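Local coordinates for uncharacterized protein (PDB 3M33) that is of unknown function but has the Rossmann-like fold of class I methyltransferases and may act as a methyltransferase, at residues L36-W41 / V116-P121; R44-Q49 / A64-Q69; V52-C57 / A71-Y76; F78-L83 / V95-G100; A106-P111 / P129-P134. All blocks are in the same frame, centred on the assembly; numbering follows the deposited sequence.

Contact 3 is the core of the set: strands 51-55 and 72-77 pair through backbone hydrogen bonds inside the sheet. Contact 1, also buried, lays helix 36-45 against strand 112-118, the other neighbour of strand 51-55, and joins a salt bridge to aromatic packing. Contact 2 lies at the surface, where the chain beyond helix 36-45 meets the end of helix 61-66 mainly through Leu46, with Gln69 at the rim; Asp39 and Arg65 tie it to contact 1. Contact 4, partly buried, adds helix 80-89 and edge strand 94-97, with water and sulfates at its rim. Contact 5, apolar and partly buried, joins the approaches to two central strands and meets contact 3 through Leu131 and Leu53.

Contact 1 of 5, residues L36-W41 / V116-P121; sequences LTFDLW and VSRRGP. With SO4 (sulfate ion), chain F.
A chi1 of 172° turns the Phe38 ring away from its backbone N, toward strand 116-118, and Arg118, bent at chi3 (-60°), brings its guanidinium up to meet it. Phe38 CE2 lies over the centre of one guanidinium face, 3.6 Å from Arg118 CZ; the two planes are 67° apart, so the ring leans into the charge instead of lying flat on it. Asp39 takes the edge of the same group. Arg118 NH2 and NH1 approach end-on and converge on the single oxygen Asp39 OD1, at 2.9 and 3.2 Å, both from its syn side. Asp39 OD2 is left for Arg65; Asp62 takes Arg118 NE, and Glu35 shares NH1 with Asp39, so a many-donor arginine suits this acidic setting. Deeper in, Phe38 CZ rests 3.8 Å from Val116 CG2, an apolar pair fit for a buried place. The next residue, Arg119, turns NE and NH2 to oxygen O1 of a sulfate, at distances too short to be trusted in detail. Helix 36-45 covers strand 112-118 nearly antiparallel, the short axes 11.1 Å apart, and Phe38 extends the cover to Leu139 and Val141 of strand 136-142 and Leu212 of strand 204-216.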
# COMPACT_ATOMS: atom_id res chain seq x y z
N LEU A 36 0.23 11.01 -4.07
CA LEU A 36 1.04 12.13 -3.55
C LEU A 36 0.61 12.56 -2.15
O LEU A 36 1.45 12.89 -1.31
CB LEU A 36 1.01 13.35 -4.48
CG LEU A 36 1.66 13.18 -5.85
CD1 LEU A 36 1.42 14.43 -6.71
CD2 LEU A 36 3.15 12.86 -5.72
N THR A 37 -0.70 12.56 -1.90
CA THR A 37 -1.21 13.07 -0.62
C THR A 37 -0.80 12.12 0.49
O THR A 37 -0.45 12.55 1.58
CB THR A 37 -2.74 13.27 -0.64
OG1 THR A 37 -3.09 14.14 -1.73
CG2 THR A 37 -3.23 13.92 0.66
N PHE A 38 -0.81 10.83 0.18
CA PHE A 38 -0.39 9.82 1.14
C PHE A 38 1.08 10.04 1.52
O PHE A 38 1.44 9.95 2.69
CB PHE A 38 -0.59 8.41 0.54
CG PHE A 38 -0.02 7.30 1.39
CD1 PHE A 38 -0.79 6.67 2.35
CD2 PHE A 38 1.28 6.88 1.20
CE1 PHE A 38 -0.27 5.65 3.11
CE2 PHE A 38 1.81 5.84 1.96
CZ PHE A 38 1.03 5.24 2.92
N ASP A 39 1.93 10.31 0.54
CA ASP A 39 3.34 10.57 0.82
C ASP A 39 3.49 11.79 1.71
O ASP A 39 4.27 11.77 2.65
CB ASP A 39 4.16 10.81 -0.45
CG ASP A 39 4.31 9.58 -1.30
OD1 ASP A 39 3.82 8.50 -0.90
OD2 ASP A 39 4.91 9.69 -2.39
N LEU A 40 2.76 12.86 1.40
CA LEU A 40 2.80 14.06 2.23
C LEU A 40 2.35 13.78 3.66
O LEU A 40 2.98 14.24 4.61
CB LEU A 40 1.89 15.14 1.66
CG LEU A 40 2.39 15.98 0.50
CD1 LEU A 40 1.70 17.33 0.58
CD2 LEU A 40 3.92 16.13 0.55
N TRP A 41 1.24 13.06 3.83
CA TRP A 41 0.73 12.78 5.16
C TRP A 41 1.74 11.94 5.94
O TRP A 41 1.98 12.17 7.12
CB TRP A 41 -0.59 12.02 5.07
CG TRP A 41 -1.77 12.86 4.66
CD1 TRP A 41 -1.75 14.15 4.24
CD2 TRP A 41 -3.14 12.44 4.64
NE1 TRP A 41 -3.03 14.56 3.96
CE2 TRP A 41 -3.90 13.53 4.20
CE3 TRP A 41 -3.79 11.24 4.96
CZ2 TRP A 41 -5.29 13.47 4.07
CZ3 TRP A 41 -5.17 11.18 4.82
CH2 TRP A 41 -5.90 12.29 4.38
N VAL A 116 1.57 1.73 9.38
CA VAL A 116 1.33 2.24 8.05
C VAL A 116 1.17 1.10 7.03
O VAL A 116 1.77 0.02 7.17
CB VAL A 116 2.45 3.19 7.62
CG1 VAL A 116 3.76 2.45 7.53
CG2 VAL A 116 2.13 3.82 6.29
N SER A 117 0.32 1.31 6.03
CA SER A 117 0.15 0.30 4.99
C SER A 117 -0.18 0.94 3.66
O SER A 117 -1.24 1.56 3.51
CB SER A 117 -0.98 -0.66 5.38
OG SER A 117 -1.24 -1.57 4.33
N ARG A 118 0.72 0.79 2.69
CA ARG A 118 0.45 1.31 1.35
C ARG A 118 -0.14 0.19 0.51
O ARG A 118 0.58 -0.66 0.01
CB ARG A 118 1.73 1.86 0.70
CG ARG A 118 1.47 2.47 -0.70
CD ARG A 118 2.76 2.72 -1.51
NE ARG A 118 3.69 3.65 -0.86
CZ ARG A 118 3.68 4.97 -1.01
NH1 ARG A 118 2.77 5.58 -1.78
NH2 ARG A 118 4.59 5.71 -0.37
N ARG A 119 -1.47 0.15 0.41
CA ARG A 119 -2.15 -0.87 -0.39
C ARG A 119 -1.85 -2.28 0.13
O ARG A 119 -1.87 -3.26 -0.62
CB ARG A 119 -1.78 -0.72 -1.87
CG ARG A 119 -2.17 0.67 -2.43
CD ARG A 119 -1.39 1.07 -3.69
NE ARG A 119 -1.69 0.23 -4.84
CZ ARG A 119 -1.50 0.57 -6.12
NH1 ARG A 119 -1.01 1.77 -6.45
NH2 ARG A 119 -1.82 -0.30 -7.08
N GLY A 120 -1.57 -2.36 1.42
CA GLY A 120 -1.17 -3.61 2.04
C GLY A 120 -2.32 -4.22 2.81
O GLY A 120 -3.48 -3.91 2.54
N PRO A 121 -2.01 -5.11 3.77
CA PRO A 121 -3.02 -5.78 4.60
C PRO A 121 -3.89 -4.78 5.35
O PRO A 121 -3.40 -3.71 5.75
CB PRO A 121 -2.17 -6.58 5.60
CG PRO A 121 -0.88 -6.84 4.88
CD PRO A 121 -0.64 -5.57 4.07
S SO4 F . -2.88 -3.48 -5.25
O1 SO4 F . -2.61 -2.07 -5.48
O2 SO4 F . -1.98 -4.29 -6.08
O3 SO4 F . -2.67 -3.78 -3.83
O4 SO4 F . -4.26 -3.79 -5.58

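Contact 2 of 5, residues R44-Q49 / A64-Q69; sequences RLLTPQ and ARFGPQ
Pro48 and Gln69 mark the closest approach of the two backbones, CA to CA 6.0 Å, where the chain leaving helix 36-45 passes the 3-10 turn 67-69 that follows helix 61-66. Two carbonyl oxygens come close here, Thr47 O and Gln69 O at 3.2 Å; both are acceptors, so the pair is close without being bonded, and contact here rests mainly on side chains. Leu46 supplies most of it. At chi1 -63° its CG stands opposite the carbonyl carbon, and the extended branch carries CD1 to Phe66, 3.7 Å from Phe66 CB. The two side chains cross at about a right angle, and the methyl meets the root of the aromatic side chain, with Phe66 CD1 next at 3.9 Å. The amide end of Gln69 comes near the same methyl, Gln69 NE2 lying 4.1 Å from Leu46 CD1; the extended glutamine chain makes this a loose contact, and a long polar side chain suits the exposed rim. Leu46 and Phe66 both also touch Trp73 of strand 72-77, which makes them parts of one apolar patch. Each segment has a local bond that shapes its bend: Gln49 N gives a hydrogen bond to Thr47 OG1 (3.1 Å), an ST turn, and Gln69 N one to Phe66 O. The arrangement belongs to the Rossmann-like fold: helix 61-66 of the beta-alpha-beta unit, which follows a glycine-rich turn, ends beside the connection that enters the central strand 51-55.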
# COMPACT_ATOMS: atom_id res chain seq x y z
N ARG A 44 4.72 14.01 7.14
CA ARG A 44 4.40 14.87 8.28
C ARG A 44 4.38 14.10 9.59
O ARG A 44 4.65 14.66 10.65
CB ARG A 44 3.04 15.57 8.09
CG ARG A 44 2.96 16.59 6.95
CD ARG A 44 1.54 17.17 6.86
NE ARG A 44 1.29 18.19 7.89
CZ ARG A 44 0.63 17.98 9.03
NH1 ARG A 44 0.12 16.78 9.31
NH2 ARG A 44 0.48 18.98 9.89
N LEU A 45 4.03 12.82 9.53
CA LEU A 45 3.91 11.99 10.74
C LEU A 45 5.22 11.41 11.29
O LEU A 45 5.23 10.82 12.37
CB LEU A 45 2.95 10.84 10.47
CG LEU A 45 1.47 11.23 10.35
CD1 LEU A 45 0.75 10.23 9.46
CD2 LEU A 45 0.82 11.32 11.73
N LEU A 46 6.32 11.56 10.56
CA LEU A 46 7.57 10.91 10.97
C LEU A 46 8.49 11.86 11.73
O LEU A 46 8.79 12.95 11.25
CB LEU A 46 8.31 10.34 9.75
CG LEU A 46 7.56 9.23 9.00
CD1 LEU A 46 8.25 8.86 7.72
CD2 LEU A 46 7.42 8.03 9.90
N THR A 47 8.95 11.45 12.91
CA THR A 47 9.94 12.21 13.65
C THR A 47 11.03 11.25 14.12
O THR A 47 10.81 10.04 14.12
CB THR A 47 9.33 12.89 14.90
OG1 THR A 47 9.17 11.91 15.94
CG2 THR A 47 7.99 13.52 14.55
N PRO A 48 12.19 11.78 14.55
CA PRO A 48 13.28 10.91 15.01
C PRO A 48 12.92 10.16 16.29
O PRO A 48 13.73 9.37 16.77
CB PRO A 48 14.44 11.89 15.29
CG PRO A 48 14.07 13.15 14.58
CD PRO A 48 12.57 13.21 14.59
N GLN A 49 11.73 10.40 16.85
CA GLN A 49 11.26 9.61 17.98
C GLN A 49 10.21 8.56 17.58
O GLN A 49 9.82 7.75 18.40
CB GLN A 49 10.66 10.53 19.07
CG GLN A 49 11.68 11.47 19.76
CD GLN A 49 12.17 12.63 18.88
OE1 GLN A 49 11.41 13.21 18.10
NE2 GLN A 49 13.45 12.99 19.03
N ALA A 64 12.98 2.02 2.78
CA ALA A 64 14.21 2.65 2.34
C ALA A 64 14.02 4.15 2.25
O ALA A 64 14.88 4.92 2.62
CB ALA A 64 14.64 2.10 0.99
N ARG A 65 12.89 4.55 1.73
CA ARG A 65 12.66 5.95 1.46
C ARG A 65 12.26 6.80 2.68
O ARG A 65 12.68 7.96 2.80
CB ARG A 65 11.61 6.01 0.35
CG ARG A 65 11.08 7.35 0.02
CD ARG A 65 10.09 7.20 -1.11
NE ARG A 65 9.29 8.41 -1.21
CZ ARG A 65 8.07 8.46 -1.72
NH1 ARG A 65 7.49 7.36 -2.18
NH2 ARG A 65 7.44 9.62 -1.76
N PHE A 66 11.45 6.25 3.59
CA PHE A 66 10.94 7.01 4.74
C PHE A 66 11.55 6.53 6.05
O PHE A 66 11.56 7.26 7.04
CB PHE A 66 9.42 6.87 4.88
CG PHE A 66 8.65 7.52 3.78
CD1 PHE A 66 8.36 8.87 3.83
CD2 PHE A 66 8.21 6.78 2.70
CE1 PHE A 66 7.63 9.49 2.82
CE2 PHE A 66 7.49 7.39 1.67
CZ PHE A 66 7.19 8.74 1.73
N GLY A 67 12.02 5.29 6.04
CA GLY A 67 12.59 4.66 7.21
C GLY A 67 13.64 5.44 7.99
O GLY A 67 13.59 5.47 9.22
N PRO A 68 14.60 6.07 7.30
CA PRO A 68 15.63 6.78 8.07
C PRO A 68 15.09 7.98 8.85
O PRO A 68 15.79 8.48 9.73
CB PRO A 68 16.62 7.24 6.99
CG PRO A 68 16.41 6.30 5.84
CD PRO A 68 14.91 6.05 5.86
N GLN A 69 13.87 8.41 8.56
CA GLN A 69 13.32 9.60 9.19
C GLN A 69 12.72 9.25 10.54
O GLN A 69 12.45 10.13 11.36
CB GLN A 69 12.27 10.28 8.29
CG GLN A 69 12.84 11.40 7.44
CD GLN A 69 11.83 11.99 6.47
OE1 GLN A 69 11.75 13.21 6.30
NE2 GLN A 69 11.06 11.12 5.81

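Contact 3 of 5, residues V52-C57 / A71-Y76; sequences VLEAGC and ARWAAY
Val52 with Trp73, Leu53 with Ala74, Glu54 with Ala75 and Ala55 with Tyr76 pair in parallel register, joining the two strands of a beta-alpha-beta unit whose helix is 61-66. This pair lies inside the Rossmann-like sheet, and the turn after Ala55 fits the glycine-rich loop of class I methyltransferases. The tight part is the middle. Ala74 N binds Val52 O at 2.7 Å and Glu54 N binds Ala74 O at 2.8 Å, while the small Ala74 and Ala75 leave room for bulkier partners. On the face shared with Glu54, Val52 CG1 sits over the six-membered ring of Trp73, 3.7 Å from its centroid, a CH-pi contact. The indole edge is used as well: Trp73 NE1 donates in its own plane to Glu54 OE1 (2.9 Å, 157°), reaching the carboxylate from its anti side. A leucine in place of Trp73 would probably leave this buried Glu54 oxygen without its indole donor and Val52 without the ring beneath its methyl. On the other face, Tyr76 CG stands between the backbone N and the carbonyl carbon (chi1 68°), which folds the ring back across Ala55, whose CA lies over its face. The loose side is Ala71, which is exposed, and the Arg72 side chain, extended to a salt bridge with Asp94; Arg72 O still accepts from Val52 N at 2.8 Å. At the far end the chain turns at Gly56, whose positive phi suits glycine, and Cys57 N reaches Tyr76 O at 3.0 Å from above the carbonyl plane.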
# COMPACT_ATOMS: atom_id res chain seq x y z
N VAL A 52 7.85 2.95 13.96
CA VAL A 52 6.94 2.63 12.87
C VAL A 52 6.82 1.13 12.66
O VAL A 52 7.80 0.39 12.76
CB VAL A 52 7.41 3.28 11.56
CG1 VAL A 52 6.40 3.01 10.44
CG2 VAL A 52 7.61 4.77 11.75
N LEU A 53 5.60 0.68 12.40
CA LEU A 53 5.34 -0.66 11.90
C LEU A 53 4.69 -0.56 10.52
O LEU A 53 3.63 0.07 10.37
CB LEU A 53 4.44 -1.44 12.84
CG LEU A 53 4.10 -2.84 12.33
CD1 LEU A 53 5.34 -3.74 12.41
CD2 LEU A 53 2.98 -3.43 13.16
N GLU A 54 5.32 -1.16 9.52
CA GLU A 54 4.77 -1.17 8.17
C GLU A 54 4.27 -2.55 7.80
O GLU A 54 5.04 -3.51 7.79
CB GLU A 54 5.82 -0.73 7.15
CG GLU A 54 5.24 -0.58 5.75
CD GLU A 54 6.28 -0.60 4.64
OE1 GLU A 54 7.50 -0.64 4.92
OE2 GLU A 54 5.87 -0.59 3.46
N ALA A 55 2.99 -2.66 7.51
CA ALA A 55 2.40 -3.92 7.07
C ALA A 55 2.55 -4.09 5.56
O ALA A 55 2.21 -3.20 4.77
CB ALA A 55 0.92 -4.00 7.47
N GLY A 56 3.08 -5.24 5.15
CA GLY A 56 3.23 -5.56 3.73
C GLY A 56 4.31 -4.76 3.05
O GLY A 56 4.03 -4.07 2.07
N CYS A 57 5.56 -4.88 3.52
CA CYS A 57 6.63 -3.98 3.05
C CYS A 57 7.17 -4.36 1.67
O CYS A 57 7.93 -3.58 1.08
CB CYS A 57 7.78 -3.94 4.05
SG CYS A 57 8.54 -5.58 4.20
N ALA A 71 12.61 6.77 14.28
CA ALA A 71 13.49 6.19 15.28
C ALA A 71 13.73 4.72 14.96
O ALA A 71 14.83 4.21 15.12
CB ALA A 71 12.87 6.30 16.68
N ARG A 72 12.67 4.05 14.52
CA ARG A 72 12.74 2.64 14.15
C ARG A 72 11.66 2.37 13.10
O ARG A 72 10.55 2.86 13.22
CB ARG A 72 12.51 1.75 15.38
CG ARG A 72 12.56 0.24 15.08
CD ARG A 72 12.52 -0.59 16.35
NE ARG A 72 12.60 -2.02 16.05
CZ ARG A 72 11.57 -2.86 16.13
NH1 ARG A 72 10.39 -2.41 16.54
NH2 ARG A 72 11.73 -4.15 15.83
N TRP A 73 12.01 1.63 12.05
CA TRP A 73 11.03 1.22 11.05
C TRP A 73 10.97 -0.30 11.04
O TRP A 73 11.83 -0.95 10.45
CB TRP A 73 11.43 1.73 9.66
CG TRP A 73 10.39 1.57 8.58
CD1 TRP A 73 10.12 0.45 7.84
CD2 TRP A 73 9.51 2.59 8.09
NE1 TRP A 73 9.12 0.71 6.93
CE2 TRP A 73 8.72 2.02 7.07
CE3 TRP A 73 9.30 3.94 8.42
CZ2 TRP A 73 7.75 2.73 6.39
CZ3 TRP A 73 8.32 4.65 7.74
CH2 TRP A 73 7.55 4.05 6.74
N ALA A 74 9.99 -0.87 11.72
CA ALA A 74 9.79 -2.31 11.67
C ALA A 74 8.84 -2.59 10.50
O ALA A 74 7.94 -1.80 10.22
CB ALA A 74 9.20 -2.82 12.99
N ALA A 75 9.04 -3.70 9.81
CA ALA A 75 8.27 -3.97 8.59
C ALA A 75 8.10 -5.48 8.41
O ALA A 75 8.99 -6.26 8.78
CB ALA A 75 8.98 -3.38 7.40
N TYR A 76 6.97 -5.91 7.84
CA TYR A 76 6.83 -7.34 7.54
C TYR A 76 6.13 -7.66 6.24
O TYR A 76 5.29 -6.90 5.76
CB TYR A 76 6.10 -8.07 8.68
CG TYR A 76 4.64 -7.68 8.84
CD1 TYR A 76 3.65 -8.32 8.10
CD2 TYR A 76 4.26 -6.69 9.74
CE1 TYR A 76 2.31 -7.98 8.26
CE2 TYR A 76 2.93 -6.35 9.91
CZ TYR A 76 1.97 -6.99 9.17
OH TYR A 76 0.65 -6.64 9.34

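Contact 4 of 5, residues F78-L83 / V95-G100; sequences FSPELL and VYEWNG. With SO4 (sulfate ion), chain D; SO4 (sulfate ion), chain H.
Leu83 and Val95 join helix 80-89 to strand 94-97, the second and third elements of a beta-alpha-beta unit that begins with strand 72-77 and ends at one edge of the Rossmann-like sheet. Apolar contacts form the buried part. A chi1 of -64° keeps Leu83 CG beside its backbone N, and from there both branches spread on the strand: CD2 meets Val95 CG1 at 3.4 Å, tighter than usual van der Waals contact, and CD1 lies 3.4 Å from Glu97 CA. A branched leucine suits this place because one side chain reaches two places on the strand, Val95 and Glu97, and an alanine here would probably open a gap over both, leaving the helix less firmly seated. Further out, Pro80 CG lies against the carboxylate of Glu97, and Phe78 CD1 meets Asn99 CB obliquely.

Polar links are indirect or local. A water stands 2.8 Å from both Phe78 O and Glu97 OE1. Ser79, the N-cap, accepts a weak bond from Leu82 N and also binds Glu17, a role that fits its short hydroxyl side chain.

Anions take up backbone N-H groups of the strand and the turn beyond. Glu97 N divides its bond between O4 and O3 of one sulfate, and Asn99 N donates to O3 of another at 3.0 Å; this last oxygen also lies near the ring plane of Trp98, 3.4 Å from Trp98 CD1.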
# COMPACT_ATOMS: atom_id res chain seq x y z
N PHE A 78 5.22 -11.57 3.66
CA PHE A 78 5.19 -13.04 3.65
C PHE A 78 6.37 -13.70 2.93
O PHE A 78 6.97 -14.64 3.46
CB PHE A 78 3.88 -13.54 3.04
CG PHE A 78 3.80 -15.04 2.94
CD1 PHE A 78 3.43 -15.80 4.03
CD2 PHE A 78 4.11 -15.69 1.75
CE1 PHE A 78 3.37 -17.20 3.95
CE2 PHE A 78 4.04 -17.08 1.66
CZ PHE A 78 3.67 -17.83 2.76
N SER A 79 6.70 -13.23 1.74
CA SER A 79 7.71 -13.87 0.89
C SER A 79 9.14 -13.73 1.42
O SER A 79 9.66 -12.62 1.53
CB SER A 79 7.64 -13.32 -0.53
OG SER A 79 8.73 -13.81 -1.30
N PRO A 80 9.78 -14.86 1.75
CA PRO A 80 11.13 -14.85 2.34
C PRO A 80 12.16 -14.23 1.40
O PRO A 80 13.02 -13.46 1.85
CB PRO A 80 11.44 -16.34 2.53
CG PRO A 80 10.11 -17.02 2.53
CD PRO A 80 9.25 -16.22 1.60
N GLU A 81 12.09 -14.55 0.11
CA GLU A 81 13.09 -14.05 -0.82
C GLU A 81 12.91 -12.54 -0.99
O GLU A 81 13.87 -11.77 -0.93
CB GLU A 81 13.03 -14.79 -2.17
CG GLU A 81 13.33 -16.31 -2.08
CD GLU A 81 14.76 -16.63 -1.60
OE1 GLU A 81 15.73 -16.15 -2.23
OE2 GLU A 81 14.91 -17.36 -0.60
N LEU A 82 11.67 -12.12 -1.16
CA LEU A 82 11.34 -10.71 -1.24
C LEU A 82 11.89 -9.95 -0.03
O LEU A 82 12.46 -8.87 -0.16
CB LEU A 82 9.83 -10.55 -1.35
CG LEU A 82 9.33 -9.19 -1.78
CD1 LEU A 82 9.91 -8.82 -3.16
CD2 LEU A 82 7.81 -9.20 -1.79
N LEU A 83 11.76 -10.53 1.16
CA LEU A 83 12.31 -9.91 2.35
C LEU A 83 13.84 -9.75 2.30
O LEU A 83 14.38 -8.79 2.86
CB LEU A 83 11.89 -10.65 3.61
CG LEU A 83 10.39 -10.63 3.88
CD1 LEU A 83 10.08 -11.38 5.17
CD2 LEU A 83 9.88 -9.20 3.96
N VAL A 95 13.12 -6.18 9.59
CA VAL A 95 12.19 -6.84 8.67
C VAL A 95 11.83 -8.25 9.14
O VAL A 95 12.71 -9.05 9.45
CB VAL A 95 12.78 -6.90 7.25
CG1 VAL A 95 11.84 -7.58 6.29
CG2 VAL A 95 13.10 -5.49 6.77
N TYR A 96 10.54 -8.55 9.15
CA TYR A 96 10.02 -9.80 9.71
C TYR A 96 9.16 -10.56 8.70
O TYR A 96 8.43 -9.98 7.90
CB TYR A 96 9.17 -9.48 10.95
CG TYR A 96 9.95 -8.78 12.05
CD1 TYR A 96 10.56 -9.51 13.07
CD2 TYR A 96 10.07 -7.40 12.07
CE1 TYR A 96 11.28 -8.88 14.07
CE2 TYR A 96 10.78 -6.75 13.08
CZ TYR A 96 11.38 -7.49 14.07
OH TYR A 96 12.09 -6.85 15.07
N GLU A 97 9.25 -11.88 8.76
CA GLU A 97 8.49 -12.76 7.88
C GLU A 97 7.22 -13.12 8.61
O GLU A 97 7.26 -13.81 9.62
CB GLU A 97 9.30 -14.03 7.60
CG GLU A 97 8.71 -14.92 6.55
CD GLU A 97 9.54 -16.18 6.35
OE1 GLU A 97 8.96 -17.23 5.99
OE2 GLU A 97 10.77 -16.13 6.55
N TRP A 98 6.08 -12.66 8.11
CA TRP A 98 4.82 -12.86 8.81
C TRP A 98 3.67 -12.80 7.82
O TRP A 98 3.67 -11.98 6.89
CB TRP A 98 4.65 -11.80 9.91
CG TRP A 98 3.51 -12.07 10.84
CD1 TRP A 98 3.09 -13.29 11.28
CD2 TRP A 98 2.66 -11.11 11.49
NE1 TRP A 98 2.03 -13.16 12.14
CE2 TRP A 98 1.74 -11.83 12.28
CE3 TRP A 98 2.58 -9.71 11.46
CZ2 TRP A 98 0.75 -11.20 13.04
CZ3 TRP A 98 1.59 -9.08 12.21
CH2 TRP A 98 0.69 -9.82 12.99
N ASN A 99 2.67 -13.66 8.02
CA ASN A 99 1.47 -13.63 7.20
C ASN A 99 0.38 -12.79 7.84
O ASN A 99 -0.76 -12.81 7.40
CB ASN A 99 0.93 -15.05 6.97
CG ASN A 99 0.49 -15.71 8.25
OD1 ASN A 99 0.61 -15.13 9.33
ND2 ASN A 99 -0.02 -16.94 8.15
N GLY A 100 0.73 -12.07 8.90
CA GLY A 100 -0.23 -11.21 9.58
C GLY A 100 -1.25 -11.94 10.46
O GLY A 100 -2.18 -11.30 10.98
S SO4 D . 4.38 -16.94 8.61
O1 SO4 D . 4.58 -16.31 7.31
O2 SO4 D . 5.70 -17.14 9.23
O3 SO4 D . 3.59 -16.08 9.49
O4 SO4 D . 3.69 -18.22 8.43
S SO4 H . 11.66 -13.36 10.78
O1 SO4 H . 12.43 -12.49 11.67
O2 SO4 H . 12.14 -14.74 10.89
O3 SO4 H . 10.25 -13.31 11.16
O4 SO4 H . 11.83 -12.92 9.40
O HOH W 1 6.49 -17.19 4.58

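Contact 5 of 5, residues A106-P111 / P129-P134; sequences AGLGAP and PELAAP
Pro111 and Ala133 bring the backbones to their nearest point, CA to CA 4.8 Å, and the touching parts, residues 108 to 111 and 130 to 133, run 54° apart. Three features bend the loop: positive phi at Gly107 and at Gly109, where a side chain would jam against the preceding carbonyl, and a cis peptide before Pro111, a bond that proline tolerates better than other residues. The bend sets Pro111 CA 3.3 Å from Leu131 O, a CA-H...O contact with 129° at the hydrogen.

Beside it, Pro111 CB packs 3.5 Å from Ala133 N and 3.8 Å from Ala133 CB, and the small alanine lets the ring lie close to the backbone. In the Rossmann-like sheet these segments lead into two neighbouring parallel strands, 112-118 and 136-142, so the contact lies at their entrance; Leu131 and Ala133 also share backbone hydrogen bonds with Phe112.

Ala110 CB faces the last turn of the helix, 3.8 Å from Glu130 O. Deeper, Leu108 and Leu131 cross at about a right angle, Leu108 CD2 to Leu131 CD2 3.8 Å. Leu131 starts away from the loop, but its chi1 of -66°, which places CG beside the backbone N, lets the CD2 methyl come back to it. Both leucines are buried and rest on Leu53 of strand 51-55, while Leu108 O accepts from Arg72 NH2.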
# COMPACT_ATOMS: atom_id res chain seq x y z
N ALA A 106 8.10 -12.93 17.07
CA ALA A 106 8.92 -12.69 18.23
C ALA A 106 9.87 -11.56 17.91
O ALA A 106 10.46 -11.51 16.83
CB ALA A 106 9.69 -13.95 18.61
N GLY A 107 10.01 -10.62 18.84
CA GLY A 107 10.92 -9.51 18.64
C GLY A 107 10.36 -8.34 17.86
O GLY A 107 11.09 -7.39 17.58
N LEU A 108 9.07 -8.38 17.53
CA LEU A 108 8.46 -7.33 16.70
C LEU A 108 8.74 -5.95 17.29
O LEU A 108 9.15 -5.04 16.57
CB LEU A 108 6.95 -7.53 16.52
CG LEU A 108 6.35 -6.61 15.45
CD1 LEU A 108 6.95 -6.94 14.10
CD2 LEU A 108 4.83 -6.68 15.39
N GLY A 109 8.55 -5.81 18.59
CA GLY A 109 8.91 -4.57 19.26
C GLY A 109 7.80 -3.56 19.48
O GLY A 109 8.08 -2.37 19.66
N ALA A 110 6.54 -4.00 19.46
CA ALA A 110 5.43 -3.16 19.89
C ALA A 110 5.78 -2.56 21.25
O ALA A 110 6.54 -3.17 22.01
CB ALA A 110 4.13 -3.97 19.97
N PRO A 111 5.22 -1.39 21.59
CA PRO A 111 4.17 -0.66 20.87
C PRO A 111 4.75 0.30 19.84
O PRO A 111 5.93 0.65 19.91
CB PRO A 111 3.47 0.14 21.98
CG PRO A 111 4.48 0.22 23.11
CD PRO A 111 5.69 -0.61 22.75
N PRO A 129 -5.06 -2.81 18.90
CA PRO A 129 -4.98 -2.83 20.36
C PRO A 129 -3.69 -3.50 20.87
O PRO A 129 -3.21 -3.12 21.93
CB PRO A 129 -6.20 -3.66 20.77
CG PRO A 129 -7.19 -3.46 19.64
CD PRO A 129 -6.31 -3.40 18.39
N GLU A 130 -3.14 -4.46 20.14
CA GLU A 130 -1.89 -5.10 20.58
C GLU A 130 -0.63 -4.38 20.08
O GLU A 130 0.46 -4.60 20.61
CB GLU A 130 -1.84 -6.56 20.12
CG GLU A 130 -3.10 -7.34 20.43
CD GLU A 130 -3.26 -8.57 19.55
OE1 GLU A 130 -4.30 -8.67 18.85
OE2 GLU A 130 -2.34 -9.42 19.54
N LEU A 131 -0.79 -3.52 19.07
CA LEU A 131 0.38 -2.96 18.38
C LEU A 131 0.64 -1.50 18.69
O LEU A 131 1.79 -1.05 18.64
CB LEU A 131 0.22 -3.14 16.87
CG LEU A 131 0.23 -4.56 16.33
CD1 LEU A 131 -0.08 -4.55 14.87
CD2 LEU A 131 1.58 -5.20 16.59
N ALA A 132 -0.41 -0.75 19.01
CA ALA A 132 -0.32 0.70 19.10
C ALA A 132 -0.03 1.26 20.49
O ALA A 132 -0.66 0.87 21.47
CB ALA A 132 -1.60 1.35 18.54
N ALA A 133 0.93 2.17 20.56
CA ALA A 133 1.12 3.00 21.74
C ALA A 133 -0.09 3.92 21.82
O ALA A 133 -0.81 4.08 20.84
CB ALA A 133 2.38 3.81 21.61
N PRO A 134 -0.32 4.54 22.99
CA PRO A 134 -1.40 5.53 23.09
C PRO A 134 -1.08 6.72 22.19
O PRO A 134 0.08 7.15 22.11
CB PRO A 134 -1.36 5.96 24.56
CG PRO A 134 -0.54 4.91 25.27
CD PRO A 134 0.44 4.43 24.25